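Local coordinates for Obg-like ATPase 1 (Schizosaccharomyces pombe, PDB 1NI3), which hydrolyses ATP, and GTP less efficiently, with magnesium as cofactor, and negatively regulates the G2/M transition of the cell cycle, at residues 156-170 and 182-196. Residues are numbered along the deposited sequence; the frame is centred on the assembly and turned at random.
Sequences AEFVEKHLEGLRKIT and KKEEQAIIEKVYQYL
Val159 enters as a knob among Ile189, Val192, Tyr193 and Leu196, its compact branched end dividing the work: CG1 lies 3.6 Å from Tyr193 CB, while CG2 meets Leu196 CD1 at 3.6 Å. Ile189 answers in the other direction, filling the hole formed by Val159, His162, Leu163 and Leu166; its CG2 packs on Leu163 CD1 at 3.4 Å, the two side chains running in opposite senses. Beside this apolar seam, chi1 of Tyr193 (-170°) carries its ring edge to Val159 CB and Ala156 O; the Glu160 carboxylate lies over one face, OE2 3.3 Å from Tyr193 CE1, the planes nearly parallel. These reciprocal knobs join two antiparallel helices, axes 9.4 Å apart at their closest, into a helical hairpin projecting from the G domain of this Obg-family protein. Near the loop that links them, Gln186, CG anti to the backbone N (chi1 -174°) and chain extended, is long enough for NE2 to donate to Thr170 OG1 at 3.1 Å, close to the amide plane, and weakly to Leu166 O. With an alanine in place of Gln186, both oxygens would probably lose this donor, and the Thr170 loop its tie to helix 182-196. Farther out, Arg167 NH2 pairs with Glu160 OE2 at 3.6 Å and may help steady the carboxylate, while Ile215 of helix 210-217 packs against Ile189.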
ATOM      1  N   ALA A 156      -9.074  18.115  -9.248  1.00 45.55           N
ATOM      2  CA  ALA A 156      -9.277  19.154 -10.244  1.00 44.30           C
ATOM      3  C   ALA A 156      -9.605  20.453  -9.546  1.00 45.15           C
ATOM      4  O   ALA A 156      -8.991  21.490  -9.802  1.00 44.06           O
ATOM      5  CB  ALA A 156     -10.406  18.769 -11.163  1.00 46.12           C
ATOM      6  N   GLU A 157     -10.585  20.390  -8.653  1.00 46.81           N
ATOM      7  CA  GLU A 157     -10.972  21.567  -7.897  1.00 48.06           C
ATOM      8  C   GLU A 157      -9.780  22.049  -7.082  1.00 48.15           C
ATOM      9  O   GLU A 157      -9.418  23.214  -7.168  1.00 49.48           O
ATOM     10  CB  GLU A 157     -12.159  21.243  -6.996  1.00 51.54           C
ATOM     11  CG  GLU A 157     -13.483  21.235  -7.766  1.00 58.18           C
ATOM     12  CD  GLU A 157     -14.621  20.581  -6.999  1.00 60.79           C
ATOM     13  OE1 GLU A 157     -14.661  20.699  -5.752  1.00 63.29           O
ATOM     14  OE2 GLU A 157     -15.502  19.988  -7.655  1.00 59.53           O
ATOM     15  N   PHE A 158      -9.151  21.159  -6.320  1.00 48.30           N
ATOM     16  CA  PHE A 158      -8.008  21.553  -5.520  1.00 47.28           C
ATOM     17  C   PHE A 158      -6.988  22.310  -6.335  1.00 47.22           C
ATOM     18  O   PHE A 158      -6.517  23.359  -5.930  1.00 47.25           O
ATOM     19  CB  PHE A 158      -7.326  20.341  -4.907  1.00 48.85           C
ATOM     20  CG  PHE A 158      -6.153  20.698  -4.050  1.00 53.42           C
ATOM     21  CD1 PHE A 158      -6.327  20.987  -2.701  1.00 56.26           C
ATOM     22  CD2 PHE A 158      -4.871  20.756  -4.587  1.00 56.73           C
ATOM     23  CE1 PHE A 158      -5.233  21.328  -1.884  1.00 57.30           C
ATOM     24  CE2 PHE A 158      -3.768  21.096  -3.785  1.00 59.02           C
ATOM     25  CZ  PHE A 158      -3.953  21.382  -2.425  1.00 57.09           C
ATOM     26  N   VAL A 159      -6.635  21.757  -7.483  1.00 49.41           N
ATOM     27  CA  VAL A 159      -5.660  22.399  -8.349  1.00 52.42           C
ATOM     28  C   VAL A 159      -6.177  23.776  -8.741  1.00 53.96           C
ATOM     29  O   VAL A 159      -5.505  24.789  -8.535  1.00 54.20           O
ATOM     30  CB  VAL A 159      -5.409  21.566  -9.619  1.00 52.64           C
ATOM     31  CG1 VAL A 159      -4.495  22.316 -10.566  1.00 50.89           C
ATOM     32  CG2 VAL A 159      -4.792  20.232  -9.226  1.00 53.86           C
ATOM     33  N   GLU A 160      -7.381  23.801  -9.308  1.00 55.48           N
ATOM     34  CA  GLU A 160      -8.033  25.044  -9.734  1.00 57.62           C
ATOM     35  C   GLU A 160      -7.815  26.140  -8.686  1.00 55.87           C
ATOM     36  O   GLU A 160      -7.299  27.218  -8.997  1.00 54.09           O
ATOM     37  CB  GLU A 160      -9.534  24.787  -9.928  1.00 64.02           C
ATOM     38  CG  GLU A 160     -10.357  25.970 -10.468  1.00 68.04           C
ATOM     39  CD  GLU A 160     -10.035  26.321 -11.910  1.00 71.53           C
ATOM     40  OE1 GLU A 160     -10.907  26.929 -12.571  1.00 72.13           O
ATOM     41  OE2 GLU A 160      -8.908  26.019 -12.375  1.00 71.40           O
ATOM     42  N   LYS A 161      -8.201  25.849  -7.447  1.00 54.24           N
ATOM     43  CA  LYS A 161      -8.057  26.800  -6.361  1.00 54.74           C
ATOM     44  C   LYS A 161      -6.602  27.137  -6.119  1.00 54.80           C
ATOM     45  O   LYS A 161      -6.209  28.301  -6.123  1.00 54.66           O
ATOM     46  CB  LYS A 161      -8.707  26.246  -5.084  1.00 56.31           C
ATOM     47  CG  LYS A 161      -8.775  27.238  -3.928  1.00 60.77           C
ATOM     48  CD  LYS A 161      -7.426  27.377  -3.226  1.00 67.84           C
ATOM     49  CE  LYS A 161      -7.383  28.516  -2.208  1.00 66.99           C
ATOM     50  NZ  LYS A 161      -6.092  28.512  -1.438  1.00 62.95           N
ATOM     51  N   HIS A 162      -5.793  26.112  -5.903  1.00 56.14           N
ATOM     52  CA  HIS A 162      -4.367  26.331  -5.655  1.00 57.14           C
ATOM     53  C   HIS A 162      -3.747  27.126  -6.803  1.00 59.14           C
ATOM     54  O   HIS A 162      -2.947  28.039  -6.584  1.00 57.27           O
ATOM     55  CB  HIS A 162      -3.646  24.988  -5.500  1.00 54.82           C
ATOM     56  CG  HIS A 162      -2.210  25.118  -5.133  1.00 50.84           C
ATOM     57  ND1 HIS A 162      -1.250  25.527  -6.029  1.00 50.55           N
ATOM     58  CD2 HIS A 162      -1.574  24.951  -3.946  1.00 48.51           C
ATOM     59  CE1 HIS A 162      -0.085  25.614  -5.414  1.00 47.76           C
ATOM     60  NE2 HIS A 162      -0.258  25.269  -4.148  1.00 49.29           N
ATOM     61  N   LEU A 163      -4.130  26.771  -8.027  1.00 62.58           N
ATOM     62  CA  LEU A 163      -3.639  27.450  -9.223  1.00 66.21           C
ATOM     63  C   LEU A 163      -4.108  28.900  -9.183  1.00 70.50           C
ATOM     64  O   LEU A 163      -3.387  29.812  -9.587  1.00 71.63           O
ATOM     65  CB  LEU A 163      -4.170  26.754 -10.478  1.00 61.57           C
ATOM     66  CG  LEU A 163      -3.783  27.377 -11.814  1.00 61.54           C
ATOM     67  CD1 LEU A 163      -2.296  27.674 -11.848  1.00 61.45           C
ATOM     68  CD2 LEU A 163      -4.172  26.435 -12.934  1.00 62.46           C
ATOM     69  N   GLU A 164      -5.327  29.101  -8.696  1.00 74.43           N
ATOM     70  CA  GLU A 164      -5.882  30.440  -8.570  1.00 79.69           C
ATOM     71  C   GLU A 164      -4.988  31.243  -7.626  1.00 81.45           C
ATOM     72  O   GLU A 164      -4.744  32.427  -7.845  1.00 82.06           O
ATOM     73  CB  GLU A 164      -7.303  30.364  -8.004  1.00 83.69           C
ATOM     74  CG  GLU A 164      -7.634  31.442  -6.972  1.00 88.48           C
ATOM     75  CD  GLU A 164      -8.592  30.952  -5.894  1.00 92.04           C
ATOM     76  OE1 GLU A 164      -9.766  30.661  -6.212  1.00 92.34           O
ATOM     77  OE2 GLU A 164      -8.166  30.852  -4.722  1.00 95.35           O
ATOM     78  N   GLY A 165      -4.500  30.585  -6.578  1.00 83.47           N
ATOM     79  CA  GLY A 165      -3.646  31.253  -5.610  1.00 86.65           C
ATOM     80  C   GLY A 165      -2.314  31.724  -6.162  1.00 88.85           C
ATOM     81  O   GLY A 165      -1.809  32.789  -5.791  1.00 89.52           O
ATOM     82  N   LEU A 166      -1.738  30.927  -7.055  1.00 90.70           N
ATOM     83  CA  LEU A 166      -0.459  31.267  -7.659  1.00 92.30           C
ATOM     84  C   LEU A 166      -0.574  32.358  -8.714  1.00 93.44           C
ATOM     85  O   LEU A 166       0.413  33.010  -9.035  1.00 93.43           O
ATOM     86  CB  LEU A 166       0.183  30.024  -8.276  1.00 91.76           C
ATOM     87  CG  LEU A 166       0.747  28.995  -7.298  1.00 91.81           C
ATOM     88  CD1 LEU A 166       1.285  27.818  -8.090  1.00 92.84           C
ATOM     89  CD2 LEU A 166       1.849  29.619  -6.451  1.00 89.83           C
ATOM     90  N   ARG A 167      -1.770  32.555  -9.260  1.00 95.56           N
ATOM     91  CA  ARG A 167      -1.953  33.590 -10.274  1.00 98.60           C
ATOM     92  C   ARG A 167      -1.814  34.960  -9.616  1.00100.30           C
ATOM     93  O   ARG A 167      -1.436  35.945 -10.258  1.00100.11           O
ATOM     94  CB  ARG A 167      -3.324  33.461 -10.936  1.00 99.25           C
ATOM     95  CG  ARG A 167      -3.540  32.133 -11.641  1.00100.53           C
ATOM     96  CD  ARG A 167      -5.010  31.939 -11.995  1.00102.49           C
ATOM     97  NE  ARG A 167      -5.301  30.558 -12.373  1.00103.99           N
ATOM     98  CZ  ARG A 167      -6.529  30.056 -12.476  1.00104.72           C
ATOM     99  NH1 ARG A 167      -7.585  30.822 -12.226  1.00105.58           N
ATOM    100  NH2 ARG A 167      -6.708  28.786 -12.826  1.00104.32           N
ATOM    101  N   LYS A 168      -2.120  35.015  -8.321  1.00101.71           N
ATOM    102  CA  LYS A 168      -2.009  36.254  -7.555  1.00103.17           C
ATOM    103  C   LYS A 168      -0.571  36.768  -7.653  1.00105.02           C
ATOM    104  O   LYS A 168      -0.273  37.668  -8.448  1.00105.43           O
ATOM    105  CB  LYS A 168      -2.365  36.008  -6.084  1.00101.63           C
ATOM    106  CG  LYS A 168      -3.825  35.672  -5.823  1.00100.16           C
ATOM    107  CD  LYS A 168      -4.071  35.443  -4.347  1.00 99.19           C
ATOM    108  CE  LYS A 168      -5.552  35.343  -4.047  1.00 98.33           C
ATOM    109  NZ  LYS A 168      -6.260  36.572  -4.487  1.00 97.25           N
ATOM    110  N   ILE A 169       0.316  36.186  -6.848  1.00105.72           N
ATOM    111  CA  ILE A 169       1.720  36.574  -6.827  1.00106.05           C
ATOM    112  C   ILE A 169       2.403  36.274  -8.158  1.00106.11           C
ATOM    113  O   ILE A 169       3.273  35.410  -8.222  1.00105.78           O
ATOM    114  CB  ILE A 169       2.500  35.819  -5.718  1.00107.35           C
ATOM    115  CG1 ILE A 169       1.645  35.688  -4.448  1.00106.63           C
ATOM    116  CG2 ILE A 169       3.815  36.544  -5.420  1.00108.66           C
ATOM    117  CD1 ILE A 169       0.647  34.537  -4.490  1.00102.61           C
ATOM    118  N   THR A 170       2.005  36.972  -9.217  1.00107.79           N
ATOM    119  CA  THR A 170       2.612  36.776 -10.539  1.00110.26           C
ATOM    120  C   THR A 170       2.595  38.099 -11.309  1.00113.07           C
ATOM    121  O   THR A 170       2.886  38.142 -12.512  1.00112.92           O
ATOM    122  CB  THR A 170       1.871  35.700 -11.371  1.00108.73           C
ATOM    123  OG1 THR A 170       1.692  34.525 -10.575  1.00107.66           O
ATOM    124  CG2 THR A 170       2.686  35.324 -12.606  1.00106.60           C
ATOM    125  N   LYS A 182       8.712  30.886  -9.532  1.00104.55           N
ATOM    126  CA  LYS A 182       7.371  30.443  -9.192  1.00102.76           C
ATOM    127  C   LYS A 182       6.489  30.288 -10.429  1.00100.86           C
ATOM    128  O   LYS A 182       5.535  29.511 -10.415  1.00101.15           O
ATOM    129  CB  LYS A 182       6.736  31.424  -8.207  1.00103.19           C
ATOM    130  CG  LYS A 182       7.576  31.653  -6.955  1.00103.96           C
ATOM    131  CD  LYS A 182       6.859  32.553  -5.963  1.00103.93           C
ATOM    132  CE  LYS A 182       7.766  32.951  -4.814  1.00104.02           C
ATOM    133  NZ  LYS A 182       7.058  33.850  -3.865  1.00104.87           N
ATOM    134  N   LYS A 183       6.807  31.015 -11.497  1.00 98.32           N
ATOM    135  CA  LYS A 183       6.021  30.925 -12.729  1.00 96.50           C
ATOM    136  C   LYS A 183       6.131  29.531 -13.349  1.00 93.92           C
ATOM    137  O   LYS A 183       5.133  28.956 -13.784  1.00 93.73           O
ATOM    138  CB  LYS A 183       6.486  31.971 -13.750  1.00 98.12           C
ATOM    139  CG  LYS A 183       6.272  33.415 -13.329  1.00100.69           C
ATOM    140  CD  LYS A 183       6.743  34.373 -14.417  1.00103.68           C
ATOM    141  CE  LYS A 183       6.836  35.818 -13.928  1.00104.45           C
ATOM    142  NZ  LYS A 183       5.536  36.365 -13.433  1.00104.52           N
ATOM    143  N   GLU A 184       7.349  28.999 -13.395  1.00 91.33           N
ATOM    144  CA  GLU A 184       7.588  27.668 -13.947  1.00 88.32           C
ATOM    145  C   GLU A 184       6.658  26.692 -13.226  1.00 85.10           C
ATOM    146  O   GLU A 184       6.131  25.761 -13.828  1.00 84.02           O
ATOM    147  CB  GLU A 184       9.052  27.256 -13.726  1.00 90.57           C
ATOM    148  CG  GLU A 184       9.416  25.853 -14.239  1.00 92.95           C
ATOM    149  CD  GLU A 184      10.032  24.954 -13.164  1.00 93.15           C
ATOM    150  OE1 GLU A 184      10.489  23.835 -13.498  1.00 91.32           O
ATOM    151  OE2 GLU A 184      10.045  25.359 -11.982  1.00 92.90           O
ATOM    152  N   GLU A 185       6.458  26.928 -11.932  1.00 80.71           N
ATOM    153  CA  GLU A 185       5.602  26.085 -11.106  1.00 77.11           C
ATOM    154  C   GLU A 185       4.154  26.191 -11.567  1.00 75.55           C
ATOM    155  O   GLU A 185       3.424  25.198 -11.626  1.00 74.07           O
ATOM    156  CB  GLU A 185       5.691  26.519  -9.642  1.00 77.24           C
ATOM    157  CG  GLU A 185       5.221  25.451  -8.662  1.00 80.26           C
ATOM    158  CD  GLU A 185       5.041  25.970  -7.248  1.00 80.26           C
ATOM    159  OE1 GLU A 185       5.891  26.766  -6.797  1.00 79.58           O
ATOM    160  OE2 GLU A 185       4.062  25.568  -6.579  1.00 80.22           O
ATOM    161  N   GLN A 186       3.743  27.414 -11.884  1.00 74.64           N
ATOM    162  CA  GLN A 186       2.387  27.677 -12.338  1.00 72.04           C
ATOM    163  C   GLN A 186       2.153  27.009 -13.688  1.00 69.31           C
ATOM    164  O   GLN A 186       1.069  26.500 -13.956  1.00 71.29           O
ATOM    165  CB  GLN A 186       2.159  29.192 -12.440  1.00 72.51           C
ATOM    166  CG  GLN A 186       0.728  29.595 -12.772  1.00 73.73           C
ATOM    167  CD  GLN A 186       0.372  30.984 -12.258  1.00 73.92           C
ATOM    168  OE1 GLN A 186      -0.718  31.491 -12.517  1.00 74.93           O
ATOM    169  NE2 GLN A 186       1.283  31.595 -11.508  1.00 72.87           N
ATOM    170  N   ALA A 187       3.176  27.000 -14.535  1.00 64.57           N
ATOM    171  CA  ALA A 187       3.044  26.378 -15.844  1.00 62.00           C
ATOM    172  C   ALA A 187       2.823  24.872 -15.671  1.00 62.27           C
ATOM    173  O   ALA A 187       2.082  24.248 -16.441  1.00 61.69           O
ATOM    174  CB  ALA A 187       4.288  26.627 -16.670  1.00 62.26           C
ATOM    175  N   ILE A 188       3.466  24.302 -14.652  1.00 58.97           N
ATOM    176  CA  ILE A 188       3.366  22.882 -14.352  1.00 54.80           C
ATOM    177  C   ILE A 188       2.019  22.575 -13.709  1.00 54.03           C
ATOM    178  O   ILE A 188       1.322  21.649 -14.129  1.00 50.16           O
ATOM    179  CB  ILE A 188       4.497  22.459 -13.412  1.00 53.86           C
ATOM    180  CG1 ILE A 188       5.831  22.686 -14.119  1.00 54.47           C
ATOM    181  CG2 ILE A 188       4.320  21.005 -12.982  1.00 51.41           C
ATOM    182  CD1 ILE A 188       7.047  22.407 -13.276  1.00 57.80           C
ATOM    183  N   ILE A 189       1.651  23.343 -12.687  1.00 53.77           N
ATOM    184  CA  ILE A 189       0.370  23.119 -12.048  1.00 55.47           C
ATOM    185  C   ILE A 189      -0.691  23.154 -13.139  1.00 57.58           C
ATOM    186  O   ILE A 189      -1.692  22.440 -13.078  1.00 57.85           O
ATOM    187  CB  ILE A 189       0.054  24.207 -10.998  1.00 54.79           C
ATOM    188  CG1 ILE A 189       0.564  23.771  -9.628  1.00 52.53           C
ATOM    189  CG2 ILE A 189      -1.458  24.462 -10.947  1.00 52.77           C
ATOM    190  CD1 ILE A 189       2.029  23.539  -9.569  1.00 54.82           C
ATOM    191  N   GLU A 190      -0.456  23.999 -14.137  1.00 59.15           N
ATOM    192  CA  GLU A 190      -1.370  24.148 -15.257  1.00 60.84           C
ATOM    193  C   GLU A 190      -1.543  22.803 -15.959  1.00 59.15           C
ATOM    194  O   GLU A 190      -2.665  22.385 -16.247  1.00 58.69           O
ATOM    195  CB  GLU A 190      -0.813  25.174 -16.240  1.00 66.87           C
ATOM    196  CG  GLU A 190      -1.866  25.909 -17.061  1.00 75.86           C
ATOM    197  CD  GLU A 190      -2.768  26.766 -16.197  1.00 81.38           C
ATOM    198  OE1 GLU A 190      -3.889  26.311 -15.866  1.00 84.53           O
ATOM    199  OE2 GLU A 190      -2.350  27.892 -15.842  1.00 83.83           O
ATOM    200  N   LYS A 191      -0.427  22.136 -16.240  1.00 58.06           N
ATOM    201  CA  LYS A 191      -0.452  20.830 -16.893  1.00 55.31           C
ATOM    202  C   LYS A 191      -1.167  19.819 -16.005  1.00 53.01           C
ATOM    203  O   LYS A 191      -1.933  18.995 -16.494  1.00 51.00           O
ATOM    204  CB  LYS A 191       0.975  20.335 -17.168  1.00 57.54           C
ATOM    205  CG  LYS A 191       1.696  21.025 -18.319  1.00 59.10           C
ATOM    206  CD  LYS A 191       3.129  20.489 -18.478  1.00 60.88           C
ATOM    207  CE  LYS A 191       3.163  18.976 -18.686  1.00 59.96           C
ATOM    208  NZ  LYS A 191       4.553  18.443 -18.632  1.00 58.27           N
ATOM    209  N   VAL A 192      -0.898  19.880 -14.701  1.00 50.87           N
ATOM    210  CA  VAL A 192      -1.528  18.974 -13.738  1.00 48.06           C
ATOM    211  C   VAL A 192      -3.044  19.097 -13.882  1.00 50.16           C
ATOM    212  O   VAL A 192      -3.759  18.092 -13.866  1.00 51.21           O
ATOM    213  CB  VAL A 192      -1.149  19.335 -12.298  1.00 44.30           C
ATOM    214  CG1 VAL A 192      -1.936  18.486 -11.329  1.00 40.99           C
ATOM    215  CG2 VAL A 192       0.338  19.126 -12.102  1.00 43.48           C
ATOM    216  N   TYR A 193      -3.524  20.332 -14.013  1.00 50.52           N
ATOM    217  CA  TYR A 193      -4.945  20.590 -14.167  1.00 52.01           C
ATOM    218  C   TYR A 193      -5.352  20.040 -15.523  1.00 54.23           C
ATOM    219  O   TYR A 193      -6.260  19.214 -15.629  1.00 56.60           O
ATOM    220  CB  TYR A 193      -5.217  22.086 -14.123  1.00 53.29           C
ATOM    221  CG  TYR A 193      -6.688  22.412 -14.039  1.00 57.55           C
ATOM    222  CD1 TYR A 193      -7.356  22.417 -12.814  1.00 57.14           C
ATOM    223  CD2 TYR A 193      -7.419  22.690 -15.189  1.00 59.34           C
ATOM    224  CE1 TYR A 193      -8.720  22.699 -12.737  1.00 58.23           C
ATOM    225  CE2 TYR A 193      -8.779  22.971 -15.132  1.00 59.68           C
ATOM    226  CZ  TYR A 193      -9.425  22.974 -13.905  1.00 59.63           C
ATOM    227  OH  TYR A 193     -10.768  23.259 -13.856  1.00 59.64           O
ATOM    228  N   GLN A 194      -4.672  20.519 -16.558  1.00 56.33           N
ATOM    229  CA  GLN A 194      -4.899  20.075 -17.930  1.00 59.54           C
ATOM    230  C   GLN A 194      -5.157  18.569 -17.943  1.00 58.91           C
ATOM    231  O   GLN A 194      -6.142  18.108 -18.507  1.00 58.97           O
ATOM    232  CB  GLN A 194      -3.652  20.374 -18.769  1.00 66.99           C
ATOM    233  CG  GLN A 194      -3.731  21.609 -19.656  1.00 75.15           C
ATOM    234  CD  GLN A 194      -4.307  21.290 -21.025  1.00 80.76           C
ATOM    235  OE1 GLN A 194      -3.734  20.501 -21.783  1.00 82.95           O
ATOM    236  NE2 GLN A 194      -5.443  21.899 -21.350  1.00 83.83           N
ATOM    237  N   TYR A 195      -4.255  17.815 -17.316  1.00 57.68           N
ATOM    238  CA  TYR A 195      -4.354  16.357 -17.261  1.00 55.35           C
ATOM    239  C   TYR A 195      -5.642  15.935 -16.573  1.00 54.69           C
ATOM    240  O   TYR A 195      -6.484  15.269 -17.170  1.00 54.58           O
ATOM    241  CB  TYR A 195      -3.150  15.761 -16.502  1.00 54.39           C
ATOM    242  CG  TYR A 195      -2.832  14.305 -16.823  1.00 53.91           C
ATOM    243  CD1 TYR A 195      -1.928  13.975 -17.836  1.00 53.24           C
ATOM    244  CD2 TYR A 195      -3.450  13.255 -16.129  1.00 53.94           C
ATOM    245  CE1 TYR A 195      -1.651  12.638 -18.157  1.00 52.43           C
ATOM    246  CE2 TYR A 195      -3.174  11.914 -16.440  1.00 52.88           C
ATOM    247  CZ  TYR A 195      -2.278  11.617 -17.457  1.00 52.51           C
ATOM    248  OH  TYR A 195      -2.027  10.303 -17.795  1.00 51.05           O
ATOM    249  N   LEU A 196      -5.786  16.332 -15.314  1.00 55.28           N
ATOM    250  CA  LEU A 196      -6.956  15.984 -14.515  1.00 55.52           C
ATOM    251  C   LEU A 196      -8.271  16.275 -15.220  1.00 56.53           C
ATOM    252  O   LEU A 196      -9.272  15.588 -15.003  1.00 57.11           O
ATOM    253  CB  LEU A 196      -6.928  16.743 -13.195  1.00 54.46           C
ATOM    254  CG  LEU A 196      -5.753  16.364 -12.303  1.00 54.95           C
ATOM    255  CD1 LEU A 196      -5.746  17.261 -11.084  1.00 56.62           C
ATOM    256  CD2 LEU A 196      -5.859  14.899 -11.902  1.00 52.43           C
TER